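Local atomic coordinates of cellulase (Xanthomonas axonopodis pv. citri, PDB entry 5HOS), a protein that probably hydrolyses internal beta-1,4-glucosidic bonds of cellulose and related glucans, as an endoglucanase of glycosyl hydrolase family 5. Residues 72-77 with 113-118; 78-83 with 136-141; 152-157 with 186-191. All blocks are in the same frame, centred on the assembly; numbering follows the deposited sequence.

In the fold
The chain is a (β/α)8 barrel whose eight parallel strands run in sequence order. Interaction 1 joins the second and third strands, interaction 3 the fourth and fifth, and strands 109-114 and 152-155 are neighbours between them; interactions 1 and 3 are centred about 11 Å apart. Interaction 2 lies further out, its centre about 11 Å from that of interaction 1, where helix 77-80 and the residue after it meet helix 132-145. N116 ND2 reaches E78 OE1 at 2.9 Å, coupling interactions 1 and 2, while W139 NE1 reaches L156 O at 3.1 Å, coupling 2 and 3. In family 5 the active site lies at the carboxy-terminal ends of the strands, toward which interactions 1 and 3 run.

Interaction 1: residues 72-77 with 113-118; sequences RLPILW and DVHNYA
P74 pairs with D113 and I75 with V114 in two parallel strands. D113 N donates to L73 O, I75 N to D113 O (2.9 Å), and H115 N to I75 O (2.8 Å). Since L73 and I75 supply these bonds, P74 is tolerated although it has no N-H.

These are the second and third strands of a (β/α)8 barrel, and the side chains of R72, P74 and D113 meet on its inner side. R72, extended from CG to NE, then turned at the guanidinium (chi4 -93°), lays that group flat over the D113 carboxylate, the planes 12° apart. NH1 is 3.4 Å from D113 OD2, but that oxygen lies above the guanidinium face, so this salt bridge rests on charge alone; the R72 N-H groups serve N33, N158, E227 and E271 instead. D113 OD2 also offers its syn lone pair to H115 ND1 (2.7 Å), in the imidazole plane, steadying the ring, while P74 CB packs 3.7 Å from ND1.

Where the chain turns into helix 77-80, N116 OD1 accepts from W77 N at 2.8 Å, nearly straight at 170°; asparagine suits, since ND2 donates to E78 OE1. Toward helix 132-145, V114 CG1 lies 3.9 Å from W77 CB.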
loop_
_atom_site.group_PDB
_atom_site.type_symbol
_atom_site.label_atom_id
_atom_site.label_comp_id
_atom_site.label_asym_id
_atom_site.label_seq_id
_atom_site.Cartn_x
_atom_site.Cartn_y
_atom_site.Cartn_z
ATOM N N ARG A 72 5.618 2.007 -3.483
ATOM C CA ARG A 72 5.149 1.223 -2.351
ATOM C C ARG A 72 5.987 -0.033 -2.349
ATOM O O ARG A 72 6.073 -0.739 -3.373
ATOM C CB ARG A 72 3.652 0.918 -2.427
ATOM C CG ARG A 72 3.094 0.129 -1.244
ATOM C CD ARG A 72 1.584 0.266 -1.204
ATOM N NE ARG A 72 0.888 -0.470 -0.151
ATOM C CZ ARG A 72 0.375 -1.702 -0.255
ATOM N NH1 ARG A 72 0.517 -2.434 -1.365
ATOM N NH2 ARG A 72 -0.296 -2.215 0.772
ATOM N N LEU A 73 6.619 -0.293 -1.211
ATOM C CA LEU A 73 7.554 -1.401 -1.069
ATOM C C LEU A 73 7.035 -2.437 -0.071
ATOM O O LEU A 73 7.184 -2.263 1.139
ATOM C CB LEU A 73 8.909 -0.857 -0.625
ATOM C CG LEU A 73 10.054 -1.860 -0.538
ATOM C CD1 LEU A 73 10.528 -2.231 -1.934
ATOM C CD2 LEU A 73 11.187 -1.290 0.303
ATOM N N PRO A 74 6.415 -3.518 -0.579
ATOM C CA PRO A 74 6.015 -4.606 0.284
ATOM C C PRO A 74 7.222 -5.318 0.892
ATOM O O PRO A 74 8.164 -5.660 0.166
ATOM C CB PRO A 74 5.287 -5.560 -0.666
ATOM C CG PRO A 74 4.802 -4.719 -1.769
ATOM C CD PRO A 74 5.913 -3.725 -1.956
ATOM N N ILE A 75 7.182 -5.504 2.210
ATOM C CA ILE A 75 8.165 -6.290 2.950
ATOM C C ILE A 75 7.420 -7.261 3.847
ATOM O O ILE A 75 6.253 -7.028 4.171
ATOM C CB ILE A 75 9.138 -5.412 3.766
ATOM C CG1 ILE A 75 8.436 -4.625 4.889
ATOM C CG2 ILE A 75 9.857 -4.447 2.841
ATOM C CD1 ILE A 75 8.401 -5.308 6.234
ATOM N N LEU A 76 8.085 -8.357 4.215
ATOM C CA LEU A 76 7.503 -9.352 5.113
ATOM C C LEU A 76 7.906 -9.083 6.538
ATOM O O LEU A 76 9.100 -9.042 6.838
ATOM C CB LEU A 76 7.976 -10.766 4.773
ATOM C CG LEU A 76 7.169 -11.678 3.867
ATOM C CD1 LEU A 76 7.681 -13.097 4.069
ATOM C CD2 LEU A 76 5.674 -11.615 4.122
ATOM N N TRP A 77 6.919 -8.950 7.420
ATOM C CA TRP A 77 7.158 -8.736 8.855
ATOM C C TRP A 77 8.217 -9.715 9.391
ATOM O O TRP A 77 9.166 -9.311 10.053
ATOM C CB TRP A 77 5.842 -8.904 9.631
ATOM C CG TRP A 77 5.856 -8.510 11.091
ATOM C CD1 TRP A 77 6.938 -8.212 11.878
ATOM C CD2 TRP A 77 4.717 -8.428 11.948
ATOM N NE1 TRP A 77 6.539 -7.937 13.156
ATOM C CE2 TRP A 77 5.179 -8.068 13.231
ATOM C CE3 TRP A 77 3.344 -8.628 11.753
ATOM C CZ2 TRP A 77 4.314 -7.885 14.321
ATOM C CZ3 TRP A 77 2.476 -8.449 12.850
ATOM C CH2 TRP A 77 2.968 -8.089 14.106
ATOM N N ASP A 113 5.551 -1.016 3.346
ATOM C CA ASP A 113 4.283 -1.757 3.468
ATOM C C ASP A 113 4.575 -3.079 4.151
ATOM O O ASP A 113 5.165 -3.976 3.549
ATOM C CB ASP A 113 3.651 -1.945 2.063
ATOM C CG ASP A 113 2.788 -3.216 1.924
ATOM O OD1 ASP A 113 2.128 -3.650 2.894
ATOM O OD2 ASP A 113 2.776 -3.778 0.803
ATOM N N VAL A 114 4.143 -3.201 5.402
ATOM C CA VAL A 114 4.253 -4.460 6.134
ATOM C C VAL A 114 3.152 -5.346 5.542
ATOM O O VAL A 114 1.971 -5.168 5.846
ATOM C CB VAL A 114 4.079 -4.258 7.652
ATOM C CG1 VAL A 114 4.153 -5.588 8.391
ATOM C CG2 VAL A 114 5.142 -3.295 8.176
ATOM N N HIS A 115 3.565 -6.284 4.687
ATOM C CA HIS A 115 2.667 -6.947 3.747
ATOM C C HIS A 115 2.172 -8.265 4.310
ATOM O O HIS A 115 2.438 -9.330 3.758
ATOM C CB HIS A 115 3.364 -7.128 2.392
ATOM C CG HIS A 115 2.427 -7.338 1.239
ATOM N ND1 HIS A 115 1.903 -6.296 0.506
ATOM C CD2 HIS A 115 1.955 -8.470 0.666
ATOM C CE1 HIS A 115 1.139 -6.773 -0.458
ATOM N NE2 HIS A 115 1.151 -8.090 -0.381
ATOM N N ASN A 116 1.415 -8.175 5.402
ATOM C CA ASN A 116 1.181 -9.326 6.281
ATOM C C ASN A 116 -0.253 -9.754 6.610
ATOM O O ASN A 116 -0.436 -10.706 7.358
ATOM C CB ASN A 116 1.991 -9.135 7.560
ATOM C CG ASN A 116 3.345 -9.769 7.450
ATOM O OD1 ASN A 116 4.215 -9.252 6.747
ATOM N ND2 ASN A 116 3.519 -10.934 8.082
ATOM N N TYR A 117 -1.257 -9.079 6.057
ATOM C CA TYR A 117 -2.653 -9.497 6.234
ATOM C C TYR A 117 -3.047 -9.619 7.718
ATOM O O TYR A 117 -3.880 -10.440 8.081
ATOM C CB TYR A 117 -2.919 -10.796 5.449
ATOM C CG TYR A 117 -2.490 -10.708 4.007
ATOM C CD1 TYR A 117 -3.337 -10.178 3.044
ATOM C CD2 TYR A 117 -1.211 -11.109 3.608
ATOM C CE1 TYR A 117 -2.940 -10.066 1.719
ATOM C CE2 TYR A 117 -0.801 -10.998 2.287
ATOM C CZ TYR A 117 -1.675 -10.485 1.344
ATOM O OH TYR A 117 -1.282 -10.373 0.032
ATOM N N ALA A 118 -2.450 -8.758 8.546
ATOM C CA ALA A 118 -2.643 -8.714 10.000
ATOM C C ALA A 118 -2.278 -10.020 10.718
ATOM O O ALA A 118 -2.843 -10.337 11.762
ATOM C CB ALA A 118 -4.059 -8.260 10.352
#

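Interaction 2: residues 78-83 with 136-141; sequences ERLQPR and NDLWRR
The carboxylate oxygen D137 OD2 is held by two donors, Q81 NE2 from across the contact and R141 NE from one helical turn further along its own helix. Q81 NE2 approaches at 2.9 Å nearly in line with the C-O bond, with the amide and carboxylate planes 14° apart; the bond is bent (133° at the hydrogen), and the same NH2 group also donates to G86 O. R141 NE arrives on the syn side, somewhat out of the carboxylate plane, at 2.8 Å, with OD2 in the plane of its guanidinium. The R140 NH2 bridge to D137 OD1 is less certain, R140 having two conformers.

Q81 is the first residue to leave helix 77-80. With CG anti to the backbone N (chi1 -170°) and the chain straight beyond, its side chain spans the gap to helix 132-145, a length that suits glutamine. The amide is used at both ends, for OE1 accepts from W77 NE1 and also rests 3.6 Å from L138 CB. Beside this polar bridge the contact is apolar: L80 CD2 meets L138 CD1 at 4.2 Å, and L138 packs on V114 of the barrel wall. Helix 77-80 and the residue after it are thus fastened to the helix following the third strand.

R141 NH1 has E87 as a second acidic partner. With an arginine N-H and, less straight, an amide N-H at OD2, D137 probably stays ionised.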
loop_
_atom_site.group_PDB
_atom_site.type_symbol
_atom_site.label_atom_id
_atom_site.label_comp_id
_atom_site.label_asym_id
_atom_site.label_seq_id
_atom_site.Cartn_x
_atom_site.Cartn_y
_atom_site.Cartn_z
ATOM N N GLU A 78 8.060 -10.993 9.068
ATOM C CA GLU A 78 8.910 -12.035 9.635
ATOM C C GLU A 78 10.356 -11.968 9.155
ATOM O O GLU A 78 11.265 -12.425 9.864
ATOM C CB GLU A 78 8.332 -13.421 9.341
ATOM C CG GLU A 78 6.969 -13.645 9.988
ATOM C CD GLU A 78 5.782 -13.233 9.130
ATOM O OE1 GLU A 78 5.953 -12.592 8.064
ATOM O OE2 GLU A 78 4.648 -13.552 9.543
ATOM N N ARG A 79 10.573 -11.418 7.964
ATOM C CA ARG A 79 11.930 -11.174 7.467
ATOM C C ARG A 79 12.571 -9.973 8.161
ATOM O O ARG A 79 13.755 -9.991 8.464
ATOM C CB ARG A 79 11.921 -10.977 5.958
ATOM C CG ARG A 79 11.484 -12.228 5.214
ATOM C CD ARG A 79 11.701 -12.131 3.720
ATOM N NE ARG A 79 11.463 -13.449 3.112
ATOM C CZ ARG A 79 10.706 -13.716 2.051
ATOM N NH1 ARG A 79 10.091 -12.762 1.349
ATOM N NH2 ARG A 79 10.593 -14.988 1.653
ATOM N N LEU A 80 11.788 -8.931 8.404
ATOM C CA LEU A 80 12.288 -7.745 9.093
ATOM C C LEU A 80 12.435 -7.927 10.611
ATOM O O LEU A 80 13.356 -7.365 11.201
ATOM C CB LEU A 80 11.410 -6.540 8.784
ATOM C CG LEU A 80 11.850 -5.206 9.406
ATOM C CD1 LEU A 80 13.250 -4.800 8.967
ATOM C CD2 LEU A 80 10.849 -4.131 9.053
ATOM N N GLN A 81 11.525 -8.679 11.231
ATOM C CA GLN A 81 11.542 -8.913 12.675
ATOM C C GLN A 81 11.224 -10.380 12.946
ATOM O O GLN A 81 10.068 -10.734 13.159
ATOM C CB GLN A 81 10.561 -7.995 13.393
ATOM C CG GLN A 81 10.715 -8.029 14.907
ATOM C CD GLN A 81 9.668 -7.213 15.628
ATOM O OE1 GLN A 81 8.517 -7.146 15.197
ATOM N NE2 GLN A 81 10.054 -6.604 16.745
ATOM N N PRO A 82 12.257 -11.240 12.926
ATOM C CA PRO A 82 12.034 -12.695 13.032
ATOM C C PRO A 82 11.452 -13.204 14.361
ATOM O O PRO A 82 10.904 -14.305 14.388
ATOM C CB PRO A 82 13.434 -13.278 12.787
ATOM C CG PRO A 82 14.142 -12.242 11.986
ATOM C CD PRO A 82 13.650 -10.936 12.546
ATOM N N ARG A 83 11.568 -12.424 15.437
ATOM C CA ARG A 83 11.044 -12.800 16.749
ATOM C C ARG A 83 10.191 -11.693 17.324
ATOM O O ARG A 83 10.549 -10.521 17.221
ATOM C CB ARG A 83 12.193 -13.100 17.716
ATOM C CG ARG A 83 12.987 -14.330 17.329
ATOM C CD ARG A 83 14.106 -14.618 18.319
ATOM N NE ARG A 83 14.862 -15.794 17.895
ATOM C CZ ARG A 83 14.520 -17.065 18.122
ATOM N NH1 ARG A 83 13.412 -17.389 18.796
ATOM N NH2 ARG A 83 15.307 -18.039 17.665
ATOM N N ASN A 136 2.657 -3.322 18.020
ATOM C CA ASN A 136 3.198 -2.048 18.502
ATOM C C ASN A 136 4.725 -2.013 18.467
ATOM O O ASN A 136 5.317 -1.004 18.084
ATOM C CB ASN A 136 2.759 -1.759 19.941
ATOM C CG ASN A 136 1.298 -1.366 20.064
ATOM O OD1 ASN A 136 0.613 -1.078 19.082
ATOM N ND2 ASN A 136 0.814 -1.344 21.302
ATOM N N ASP A 137 5.360 -3.110 18.881
ATOM C CA ASP A 137 6.816 -3.144 18.954
ATOM C C ASP A 137 7.463 -3.046 17.575
ATOM O O ASP A 137 8.464 -2.359 17.426
ATOM C CB ASP A 137 7.315 -4.387 19.670
ATOM C CG ASP A 137 8.800 -4.358 19.872
ATOM O OD1 ASP A 137 9.257 -3.585 20.737
ATOM O OD2 ASP A 137 9.513 -5.068 19.130
ATOM N N LEU A 138 6.900 -3.736 16.576
ATOM C CA LEU A 138 7.378 -3.568 15.191
ATOM C C LEU A 138 7.385 -2.096 14.801
ATOM O O LEU A 138 8.405 -1.571 14.345
ATOM C CB LEU A 138 6.508 -4.337 14.190
ATOM C CG LEU A 138 6.778 -4.079 12.695
ATOM C CD1 LEU A 138 8.153 -4.568 12.285
ATOM C CD2 LEU A 138 5.705 -4.707 11.820
ATOM N N TRP A 139 6.236 -1.445 14.964
ATOM C CA TRP A 139 6.085 -0.056 14.518
ATOM C C TRP A 139 6.873 0.951 15.349
ATOM O O TRP A 139 7.300 1.964 14.806
ATOM C CB TRP A 139 4.613 0.343 14.327
ATOM C CG TRP A 139 4.169 -0.065 12.953
ATOM C CD1 TRP A 139 3.251 -1.014 12.629
ATOM C CD2 TRP A 139 4.719 0.407 11.718
ATOM N NE1 TRP A 139 3.169 -1.145 11.269
ATOM C CE2 TRP A 139 4.066 -0.289 10.680
ATOM C CE3 TRP A 139 5.698 1.353 11.387
ATOM C CZ2 TRP A 139 4.341 -0.049 9.325
ATOM C CZ3 TRP A 139 5.981 1.590 10.036
ATOM C CH2 TRP A 139 5.305 0.886 9.022
ATOM N N ARG A 140 7.079 0.671 16.636
ATOM C CA ARG A 140 7.990 1.481 17.451
ATOM C C ARG A 140 9.390 1.471 16.838
ATOM O O ARG A 140 9.995 2.527 16.629
ATOM C CB ARG A 140 8.058 0.964 18.894
ATOM C CG ARG A 140 8.859 1.855 19.840
ATOM C CD ARG A 140 8.944 1.282 21.247
ATOM N NE ARG A 140 9.492 -0.075 21.253
ATOM C CZ ARG A 140 10.785 -0.400 21.150
ATOM N NH1 ARG A 140 11.735 0.529 21.035
ATOM N NH2 ARG A 140 11.133 -1.681 21.165
ATOM N N ARG A 141 9.884 0.273 16.540
ATOM C CA ARG A 141 11.229 0.093 15.985
ATOM C C ARG A 141 11.374 0.674 14.583
ATOM O O ARG A 141 12.386 1.280 14.283
ATOM C CB ARG A 141 11.622 -1.385 15.998
ATOM C CG ARG A 141 11.768 -1.950 17.406
ATOM C CD ARG A 141 12.068 -3.435 17.366
ATOM N NE ARG A 141 12.134 -4.062 18.692
ATOM C CZ ARG A 141 13.194 -4.062 19.502
ATOM N NH1 ARG A 141 14.331 -3.449 19.178
ATOM N NH2 ARG A 141 13.110 -4.689 20.671
#

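Interaction 3: residues 152-157 with 186-191; sequences VIFGLM and NLILVP
N186 reaches across to V152 with its side-chain amide, ND2 donating to V152 O at 3.0 Å, nearly straight (174°). With CG opposite the carbonyl carbon and beside the backbone N, the amide reaches both V152 O and F154. It stacks offset above the CZ-CE2 rim of the F154 ring, planes 22° apart, with CG 3.3 Å from F154 CZ, and CB stands over the face, 3.9 Å from the centroid, as a CH-pi contact. An asparagine suits this spot, flat enough to stack and able to donate from its edge.

Along the strands, F154 N bonds to L187 O (2.9 Å), L189 N to F154 O (2.8 Å) and L156 N to L189 O (3.2 Å). Water extends the pairing at both ends: one bridges V152 O and L187 N, another M157 N and L189 O.

Strands 152-155 and 188-191, 18° apart in direction, are the two parallel strands of a beta-alpha-beta crossover of the (β/α)8 barrel, through helix 165-181. On the inner side I153 CG2 fits 3.7 Å from L189 CG and also touches L187, while G155 beside L189 adds no bulk there. On the helix side L156 CG meets I188 CG2 at 3.6 Å, and L156 also touches S175 and I179 of that helix.

Further out, S148 N donates to N186 OD1 and F146 O accepts from ND2, fixing the rotation of the amide. The W139 ring meets F154 at an incline.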
loop_
_atom_site.group_PDB
_atom_site.type_symbol
_atom_site.label_atom_id
_atom_site.label_comp_id
_atom_site.label_asym_id
_atom_site.label_seq_id
_atom_site.Cartn_x
_atom_site.Cartn_y
_atom_site.Cartn_z
ATOM N N VAL A 152 9.907 8.777 3.841
ATOM C CA VAL A 152 9.421 7.468 4.266
ATOM C C VAL A 152 8.010 7.577 4.820
ATOM O O VAL A 152 7.749 8.366 5.734
ATOM C CB VAL A 152 10.353 6.836 5.315
ATOM C CG1 VAL A 152 9.932 5.410 5.637
ATOM C CG2 VAL A 152 11.789 6.843 4.802
ATOM N N ILE A 153 7.118 6.771 4.249
ATOM C CA ILE A 153 5.716 6.708 4.636
ATOM C C ILE A 153 5.469 5.338 5.272
ATOM O O ILE A 153 5.975 4.313 4.797
ATOM C CB ILE A 153 4.804 6.930 3.410
ATOM C CG1 ILE A 153 5.050 8.316 2.792
ATOM C CG2 ILE A 153 3.328 6.755 3.768
ATOM C CD1 ILE A 153 4.558 8.446 1.363
ATOM N N PHE A 154 4.697 5.327 6.350
ATOM C CA PHE A 154 4.451 4.116 7.121
ATOM C C PHE A 154 3.139 3.447 6.713
ATOM O O PHE A 154 2.067 3.922 7.051
ATOM C CB PHE A 154 4.456 4.448 8.621
ATOM C CG PHE A 154 5.776 4.985 9.151
ATOM C CD1 PHE A 154 6.986 4.746 8.510
ATOM C CD2 PHE A 154 5.798 5.703 10.342
ATOM C CE1 PHE A 154 8.181 5.211 9.035
ATOM C CE2 PHE A 154 6.986 6.182 10.866
ATOM C CZ PHE A 154 8.177 5.945 10.211
ATOM N N GLY A 155 3.241 2.347 5.969
ATOM C CA GLY A 155 2.079 1.527 5.589
ATOM C C GLY A 155 1.832 0.468 6.648
ATOM O O GLY A 155 2.405 -0.618 6.585
ATOM N N LEU A 156 0.968 0.779 7.613
ATOM C CA LEU A 156 0.788 -0.059 8.817
ATOM C C LEU A 156 0.637 -1.557 8.548
ATOM O O LEU A 156 1.286 -2.372 9.198
ATOM C CB LEU A 156 -0.414 0.405 9.631
ATOM C CG LEU A 156 -0.365 1.784 10.290
ATOM C CD1 LEU A 156 -1.656 1.962 11.075
ATOM C CD2 LEU A 156 0.851 1.923 11.188
ATOM N N MET A 157 -0.226 -1.913 7.609
ATOM C CA MET A 157 -0.499 -3.329 7.347
ATOM C C MET A 157 -1.206 -3.528 6.028
ATOM O O MET A 157 -2.203 -2.881 5.775
ATOM C CB MET A 157 -1.400 -3.905 8.454
ATOM C CG MET A 157 -1.702 -5.404 8.330
ATOM S SD MET A 157 -0.209 -6.408 8.273
ATOM C CE MET A 157 0.606 -5.941 9.793
ATOM N N ASN A 186 6.218 11.154 10.447
ATOM C CA ASN A 186 5.928 10.608 9.136
ATOM C C ASN A 186 4.442 10.451 8.860
ATOM O O ASN A 186 3.632 10.261 9.772
ATOM C CB ASN A 186 6.554 9.225 8.976
ATOM C CG ASN A 186 8.015 9.187 9.384
ATOM O OD1 ASN A 186 8.339 9.403 10.554
ATOM N ND2 ASN A 186 8.880 8.889 8.457
ATOM N N LEU A 187 4.107 10.497 7.582
ATOM C CA LEU A 187 2.779 10.150 7.143
ATOM C C LEU A 187 2.531 8.670 7.412
ATOM O O LEU A 187 3.402 7.830 7.136
ATOM C CB LEU A 187 2.636 10.422 5.663
ATOM C CG LEU A 187 1.356 9.933 5.004
ATOM C CD1 LEU A 187 0.155 10.739 5.488
ATOM C CD2 LEU A 187 1.528 9.973 3.501
ATOM N N ILE A 188 1.341 8.376 7.935
ATOM C CA ILE A 188 0.911 7.010 8.185
ATOM C C ILE A 188 -0.280 6.678 7.287
ATOM O O ILE A 188 -1.218 7.439 7.209
ATOM C CB ILE A 188 0.512 6.782 9.666
ATOM C CG1 ILE A 188 1.699 7.048 10.592
ATOM C CG2 ILE A 188 0.004 5.351 9.860
ATOM C CD1 ILE A 188 1.325 7.178 12.053
ATOM N N LEU A 189 -0.236 5.516 6.629
ATOM C CA LEU A 189 -1.362 4.997 5.872
ATOM C C LEU A 189 -2.042 3.894 6.690
ATOM O O LEU A 189 -1.401 2.896 7.068
ATOM C CB LEU A 189 -0.906 4.472 4.510
ATOM C CG LEU A 189 -0.173 5.459 3.594
ATOM C CD1 LEU A 189 0.153 4.788 2.273
ATOM C CD2 LEU A 189 -0.955 6.736 3.361
ATOM N N VAL A 190 -3.334 4.095 6.956
ATOM C CA VAL A 190 -4.121 3.265 7.886
ATOM C C VAL A 190 -5.192 2.523 7.089
ATOM O O VAL A 190 -6.098 3.151 6.534
ATOM C CB VAL A 190 -4.834 4.133 8.947
ATOM C CG1 VAL A 190 -5.490 3.254 10.007
ATOM C CG2 VAL A 190 -3.854 5.097 9.598
ATOM N N PRO A 191 -5.095 1.191 6.996
ATOM C CA PRO A 191 -6.109 0.438 6.271
ATOM C C PRO A 191 -7.293 0.088 7.175
ATOM O O PRO A 191 -7.166 0.116 8.395
ATOM C CB PRO A 191 -5.367 -0.835 5.902
ATOM C CG PRO A 191 -4.487 -1.067 7.092
ATOM C CD PRO A 191 -4.127 0.292 7.648
HETATM O O HOH W 1 6.261 10.718 5.596
HETATM O O HOH W 2 -1.309 0.251 5.642
#